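PDB 7DIE: ferritin from Mycoplasma penetrans, which probably oxidises and stores iron, binding ferric ions in an assembly of 24 subunits. Local coordinates for residues A[32-42]-A[88-98]. Numbering follows the deposited sequence.
Sequences HLATVSKALGY and FETIQEVLDAA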
ATOM      1  N   HIS A  32     -21.823  42.996 -12.994  1.00 29.96           N
ATOM      2  CA  HIS A  32     -22.986  43.550 -13.688  1.00 27.63           C
ATOM      3  C   HIS A  32     -23.167  42.896 -15.057  1.00 27.17           C
ATOM      4  O   HIS A  32     -24.261  42.415 -15.398  1.00 30.40           O
ATOM      5  CB  HIS A  32     -22.831  45.073 -13.823  1.00 28.07           C
ATOM      6  CG  HIS A  32     -23.854  45.710 -14.713  1.00 32.22           C
ATOM      7  ND1 HIS A  32     -25.191  45.804 -14.374  1.00 30.64           N
ATOM      8  CD2 HIS A  32     -23.736  46.280 -15.936  1.00 31.88           C
ATOM      9  CE1 HIS A  32     -25.848  46.401 -15.353  1.00 31.52           C
ATOM     10  NE2 HIS A  32     -24.989  46.712 -16.305  1.00 31.36           N
ATOM     11  N   LEU A  33     -22.090  42.846 -15.845  1.00 27.80           N
ATOM     12  CA  LEU A  33     -22.156  42.276 -17.188  1.00 24.95           C
ATOM     13  C   LEU A  33     -22.489  40.790 -17.156  1.00 28.00           C
ATOM     14  O   LEU A  33     -23.066  40.265 -18.113  1.00 28.82           O
ATOM     15  CB  LEU A  33     -20.833  42.519 -17.909  1.00 23.87           C
ATOM     16  CG  LEU A  33     -20.546  43.990 -18.244  1.00 27.64           C
ATOM     17  CD1 LEU A  33     -19.327  44.106 -19.157  1.00 25.85           C
ATOM     18  CD2 LEU A  33     -21.766  44.672 -18.864  1.00 29.34           C
ATOM     19  N   ALA A  34     -22.128  40.089 -16.079  1.00 28.74           N
ATOM     20  CA  ALA A  34     -22.559  38.699 -15.952  1.00 30.25           C
ATOM     21  C   ALA A  34     -24.083  38.605 -15.930  1.00 27.71           C
ATOM     22  O   ALA A  34     -24.672  37.788 -16.637  1.00 26.87           O
ATOM     23  CB  ALA A  34     -21.953  38.067 -14.696  1.00 27.95           C
ATOM     24  N   THR A  35     -24.746  39.458 -15.132  1.00 26.89           N
ATOM     25  CA  THR A  35     -26.208  39.392 -15.073  1.00 27.08           C
ATOM     26  C   THR A  35     -26.839  39.845 -16.387  1.00 28.57           C
ATOM     27  O   THR A  35     -27.849  39.280 -16.825  1.00 30.83           O
ATOM     28  CB  THR A  35     -26.752  40.209 -13.889  1.00 29.79           C
ATOM     29  OG1 THR A  35     -26.516  41.618 -14.082  1.00 29.91           O
ATOM     30  CG2 THR A  35     -26.081  39.751 -12.578  1.00 26.95           C
ATOM     31  N   VAL A  36     -26.252  40.843 -17.046  1.00 28.99           N
ATOM     32  CA  VAL A  36     -26.781  41.272 -18.341  1.00 29.39           C
ATOM     33  C   VAL A  36     -26.645  40.150 -19.364  1.00 31.61           C
ATOM     34  O   VAL A  36     -27.601  39.813 -20.080  1.00 30.85           O
ATOM     35  CB  VAL A  36     -26.066  42.550 -18.814  1.00 28.82           C
ATOM     36  CG1 VAL A  36     -26.510  42.885 -20.248  1.00 27.63           C
ATOM     37  CG2 VAL A  36     -26.353  43.704 -17.827  1.00 25.42           C
ATOM     38  N   SER A  37     -25.450  39.546 -19.433  1.00 26.24           N
ATOM     39  CA  SER A  37     -25.187  38.464 -20.384  1.00 27.42           C
ATOM     40  C   SER A  37     -26.165  37.315 -20.182  1.00 30.81           C
ATOM     41  O   SER A  37     -26.703  36.755 -21.150  1.00 30.89           O
ATOM     42  CB  SER A  37     -23.748  37.954 -20.197  1.00 26.01           C
ATOM     43  OG  SER A  37     -22.788  38.950 -20.539  1.00 28.66           O
ATOM     44  N   LYS A  38     -26.390  36.930 -18.919  1.00 30.30           N
ATOM     45  CA  LYS A  38     -27.314  35.834 -18.635  1.00 28.13           C
ATOM     46  C   LYS A  38     -28.725  36.176 -19.101  1.00 31.65           C
ATOM     47  O   LYS A  38     -29.409  35.348 -19.722  1.00 30.51           O
ATOM     48  CB  LYS A  38     -27.309  35.528 -17.134  1.00 28.12           C
ATOM     49  CG  LYS A  38     -28.275  34.396 -16.728  1.00 30.21           C
ATOM     50  CD  LYS A  38     -27.864  33.084 -17.355  1.00 36.38           C
ATOM     51  CE  LYS A  38     -28.850  31.957 -17.015  1.00 46.87           C
ATOM     52  NZ  LYS A  38     -28.577  30.725 -17.844  1.00 46.58           N
ATOM     53  N   ALA A  39     -29.176  37.398 -18.808  1.00 30.90           N
ATOM     54  CA  ALA A  39     -30.520  37.813 -19.202  1.00 32.24           C
ATOM     55  C   ALA A  39     -30.669  37.857 -20.717  1.00 36.55           C
ATOM     56  O   ALA A  39     -31.780  37.702 -21.239  1.00 34.42           O
ATOM     57  CB  ALA A  39     -30.834  39.180 -18.600  1.00 31.80           C
ATOM     58  N   LEU A  40     -29.569  38.066 -21.435  1.00 32.69           N
ATOM     59  CA  LEU A  40     -29.573  38.026 -22.891  1.00 29.92           C
ATOM     60  C   LEU A  40     -29.525  36.609 -23.438  1.00 34.11           C
ATOM     61  O   LEU A  40     -29.609  36.434 -24.658  1.00 32.93           O
ATOM     62  CB  LEU A  40     -28.389  38.824 -23.448  1.00 31.97           C
ATOM     63  CG  LEU A  40     -28.470  40.345 -23.305  1.00 30.02           C
ATOM     64  CD1 LEU A  40     -27.124  40.988 -23.663  1.00 31.38           C
ATOM     65  CD2 LEU A  40     -29.604  40.915 -24.151  1.00 36.61           C
ATOM     66  N   GLY A  41     -29.385  35.603 -22.578  1.00 30.81           N
ATOM     67  CA  GLY A  41     -29.378  34.219 -23.011  1.00 29.14           C
ATOM     68  C   GLY A  41     -28.018  33.559 -23.069  1.00 32.09           C
ATOM     69  O   GLY A  41     -27.921  32.438 -23.581  1.00 30.55           O
ATOM     70  N   TYR A  42     -26.971  34.208 -22.558  1.00 29.89           N
ATOM     71  CA  TYR A  42     -25.586  33.745 -22.696  1.00 29.90           C
ATOM     72  C   TYR A  42     -25.077  33.265 -21.339  1.00 30.52           C
ATOM     73  O   TYR A  42     -24.355  33.974 -20.642  1.00 29.68           O
ATOM     74  CB  TYR A  42     -24.703  34.861 -23.264  1.00 29.11           C
ATOM     75  CG  TYR A  42     -25.044  35.186 -24.706  1.00 28.99           C
ATOM     76  CD1 TYR A  42     -26.052  36.103 -25.023  1.00 31.38           C
ATOM     77  CD2 TYR A  42     -24.370  34.563 -25.748  1.00 30.90           C
ATOM     78  CE1 TYR A  42     -26.364  36.388 -26.354  1.00 31.80           C
ATOM     79  CE2 TYR A  42     -24.673  34.841 -27.066  1.00 30.13           C
ATOM     80  CZ  TYR A  42     -25.667  35.739 -27.368  1.00 33.11           C
ATOM     81  OH  TYR A  42     -25.939  35.986 -28.697  1.00 35.80           O
ATOM     82  N   PHE A  88     -27.467  48.079 -22.266  1.00 43.71           N
ATOM     83  CA  PHE A  88     -26.963  47.109 -23.228  1.00 44.60           C
ATOM     84  C   PHE A  88     -28.134  46.374 -23.858  1.00 46.98           C
ATOM     85  O   PHE A  88     -29.007  45.861 -23.152  1.00 54.45           O
ATOM     86  CB  PHE A  88     -26.004  46.125 -22.560  1.00 44.38           C
ATOM     87  CG  PHE A  88     -24.855  46.791 -21.877  1.00 40.95           C
ATOM     88  CD1 PHE A  88     -23.819  47.331 -22.614  1.00 40.09           C
ATOM     89  CD2 PHE A  88     -24.821  46.906 -20.498  1.00 40.12           C
ATOM     90  CE1 PHE A  88     -22.763  47.953 -21.992  1.00 43.38           C
ATOM     91  CE2 PHE A  88     -23.766  47.533 -19.872  1.00 40.52           C
ATOM     92  CZ  PHE A  88     -22.738  48.059 -20.619  1.00 46.47           C
ATOM     93  N   GLU A  89     -28.173  46.354 -25.186  1.00 38.36           N
ATOM     94  CA  GLU A  89     -29.200  45.598 -25.877  1.00 45.02           C
ATOM     95  C   GLU A  89     -28.694  44.328 -26.542  1.00 35.64           C
ATOM     96  O   GLU A  89     -29.509  43.446 -26.830  1.00 38.89           O
ATOM     97  CB  GLU A  89     -29.897  46.482 -26.922  1.00 56.76           C
ATOM     98  CG  GLU A  89     -30.741  47.575 -26.276  1.00 67.67           C
ATOM     99  CD  GLU A  89     -31.746  48.185 -27.226  1.00 81.76           C
ATOM    100  OE1 GLU A  89     -32.607  47.440 -27.748  1.00 80.83           O
ATOM    101  OE2 GLU A  89     -31.676  49.413 -27.442  1.00 89.64           O
ATOM    102  N   THR A  90     -27.384  44.195 -26.766  1.00 36.48           N
ATOM    103  CA  THR A  90     -26.817  43.036 -27.445  1.00 36.24           C
ATOM    104  C   THR A  90     -25.584  42.552 -26.695  1.00 29.34           C
ATOM    105  O   THR A  90     -24.946  43.304 -25.957  1.00 31.15           O
ATOM    106  CB  THR A  90     -26.396  43.339 -28.896  1.00 33.77           C
ATOM    107  OG1 THR A  90     -25.265  44.218 -28.878  1.00 31.62           O
ATOM    108  CG2 THR A  90     -27.554  43.961 -29.700  1.00 35.74           C
ATOM    109  N   ILE A  91     -25.243  41.279 -26.915  1.00 32.50           N
ATOM    110  CA  ILE A  91     -24.027  40.744 -26.321  1.00 31.44           C
ATOM    111  C   ILE A  91     -22.784  41.408 -26.920  1.00 32.77           C
ATOM    112  O   ILE A  91     -21.726  41.449 -26.276  1.00 30.82           O
ATOM    113  CB  ILE A  91     -24.017  39.211 -26.475  1.00 32.60           C
ATOM    114  CG1 ILE A  91     -23.016  38.567 -25.508  1.00 30.16           C
ATOM    115  CG2 ILE A  91     -23.717  38.814 -27.919  1.00 30.24           C
ATOM    116  CD1 ILE A  91     -23.356  38.748 -24.036  1.00 30.40           C
ATOM    117  N   GLN A  92     -22.887  41.948 -28.140  1.00 31.39           N
ATOM    118  CA  GLN A  92     -21.783  42.729 -28.702  1.00 32.35           C
ATOM    119  C   GLN A  92     -21.531  44.002 -27.896  1.00 31.84           C
ATOM    120  O   GLN A  92     -20.374  44.367 -27.634  1.00 33.81           O
ATOM    121  CB  GLN A  92     -22.078  43.065 -30.170  1.00 32.50           C
ATOM    122  CG  GLN A  92     -21.940  41.856 -31.124  1.00 31.33           C
ATOM    123  CD  GLN A  92     -23.111  40.899 -31.025  1.00 36.43           C
ATOM    124  OE1 GLN A  92     -24.213  41.301 -30.690  1.00 31.30           O
ATOM    125  NE2 GLN A  92     -22.870  39.614 -31.311  1.00 32.48           N
ATOM    126  N   GLU A  93     -22.600  44.702 -27.499  1.00 29.70           N
ATOM    127  CA  GLU A  93     -22.427  45.907 -26.692  1.00 31.53           C
ATOM    128  C   GLU A  93     -21.850  45.585 -25.321  1.00 29.78           C
ATOM    129  O   GLU A  93     -21.067  46.377 -24.779  1.00 27.43           O
ATOM    130  CB  GLU A  93     -23.766  46.633 -26.545  1.00 33.22           C
ATOM    131  CG  GLU A  93     -24.192  47.325 -27.834  1.00 33.45           C
ATOM    132  CD  GLU A  93     -25.617  47.819 -27.778  1.00 44.49           C
ATOM    133  OE1 GLU A  93     -26.295  47.563 -26.763  1.00 49.43           O
ATOM    134  OE2 GLU A  93     -26.056  48.451 -28.755  1.00 52.40           O
ATOM    135  N   VAL A  94     -22.225  44.433 -24.754  1.00 30.60           N
ATOM    136  CA  VAL A  94     -21.639  43.985 -23.489  1.00 27.75           C
ATOM    137  C   VAL A  94     -20.130  43.816 -23.628  1.00 27.52           C
ATOM    138  O   VAL A  94     -19.353  44.265 -22.775  1.00 29.47           O
ATOM    139  CB  VAL A  94     -22.304  42.676 -23.032  1.00 29.58           C
ATOM    140  CG1 VAL A  94     -21.469  42.009 -21.933  1.00 29.10           C
ATOM    141  CG2 VAL A  94     -23.713  42.962 -22.545  1.00 27.13           C
ATOM    142  N   LEU A  95     -19.691  43.140 -24.692  1.00 28.45           N
ATOM    143  CA  LEU A  95     -18.256  42.923 -24.823  1.00 28.27           C
ATOM    144  C   LEU A  95     -17.524  44.222 -25.134  1.00 30.18           C
ATOM    145  O   LEU A  95     -16.391  44.404 -24.672  1.00 28.43           O
ATOM    146  CB  LEU A  95     -17.957  41.863 -25.878  1.00 26.59           C
ATOM    147  CG  LEU A  95     -17.731  40.440 -25.322  1.00 31.08           C
ATOM    148  CD1 LEU A  95     -16.478  40.357 -24.436  1.00 25.67           C
ATOM    149  CD2 LEU A  95     -18.950  39.943 -24.560  1.00 28.70           C
ATOM    150  N   ASP A  96     -18.151  45.141 -25.886  1.00 29.51           N
ATOM    151  CA  ASP A  96     -17.559  46.471 -26.094  1.00 32.27           C
ATOM    152  C   ASP A  96     -17.214  47.127 -24.765  1.00 32.55           C
ATOM    153  O   ASP A  96     -16.137  47.718 -24.593  1.00 31.59           O
ATOM    154  CB  ASP A  96     -18.525  47.393 -26.857  1.00 34.82           C
ATOM    155  CG  ASP A  96     -18.637  47.062 -28.335  1.00 41.44           C
ATOM    156  OD1 ASP A  96     -17.734  46.405 -28.897  1.00 38.22           O
ATOM    157  OD2 ASP A  96     -19.654  47.470 -28.942  1.00 43.73           O
ATOM    158  N   ALA A  97     -18.144  47.069 -23.822  1.00 29.41           N
ATOM    159  CA  ALA A  97     -17.928  47.728 -22.542  1.00 29.00           C
ATOM    160  C   ALA A  97     -16.832  47.029 -21.753  1.00 31.71           C
ATOM    161  O   ALA A  97     -16.014  47.688 -21.103  1.00 29.59           O
ATOM    162  CB  ALA A  97     -19.234  47.759 -21.752  1.00 29.53           C
ATOM    163  N   ALA A  98     -16.799  45.691 -21.807  1.00 28.00           N
ATOM    164  CA  ALA A  98     -15.748  44.942 -21.121  1.00 29.96           C
ATOM    165  C   ALA A  98     -14.373  45.254 -21.699  1.00 26.81           C
ATOM    166  O   ALA A  98     -13.396  45.411 -20.955  1.00 27.89           O
ATOM    167  CB  ALA A  98     -16.033  43.441 -21.213  1.00 25.69           C
TER
HETATM  168  O   HOH W   1     -25.014  37.473 -30.876  1.00 39.09           O
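Ile91 turns CG1 anti to its own backbone N (chi1 -162°), and Tyr42 sets CG opposite its carbonyl carbon, beside the backbone N (chi1 -68°), which lays Ile91 CG1 over the ring centre in a CH-pi contact, 3.9 Å from the centroid. The ring runs along the isoleucine side chain, CG2 lying 3.7 Å from Tyr42 OH, and that hydroxyl shares a water with Gln92 NE2. Ile91 CD1 runs on to Ser37 OG at 3.5 Å; this hydroxyl, amid apolar groups, gives its hydrogen to Leu33 O, which also takes Ser37 N from the opposite face of the carbonyl plane. In the ferritin four-helix bundle the last turns of helix 10-39 and the first turns of helix 91-118 run nearly antiparallel (167° between 32-39 and 91-98); Tyr42 follows the one, Phe88 precedes the other, and Phe49 of helix 43-70 packs on Ser37, Val94 and Ala98. Leu33 forks: CD1 rests 3.6 Å from Val94 O, while CD2 meets Phe88 CE2 at 3.6 Å. Val36 CG1 touches Val94 CG2 at 3.6 Å and also reaches Phe88 CB. Phe88 and His32 meet edge to edge, CE2 being 3.9 Å from His32 NE2, while His32 ND1 is hydrogen-bonded to Leu75 O of a neighbouring subunit.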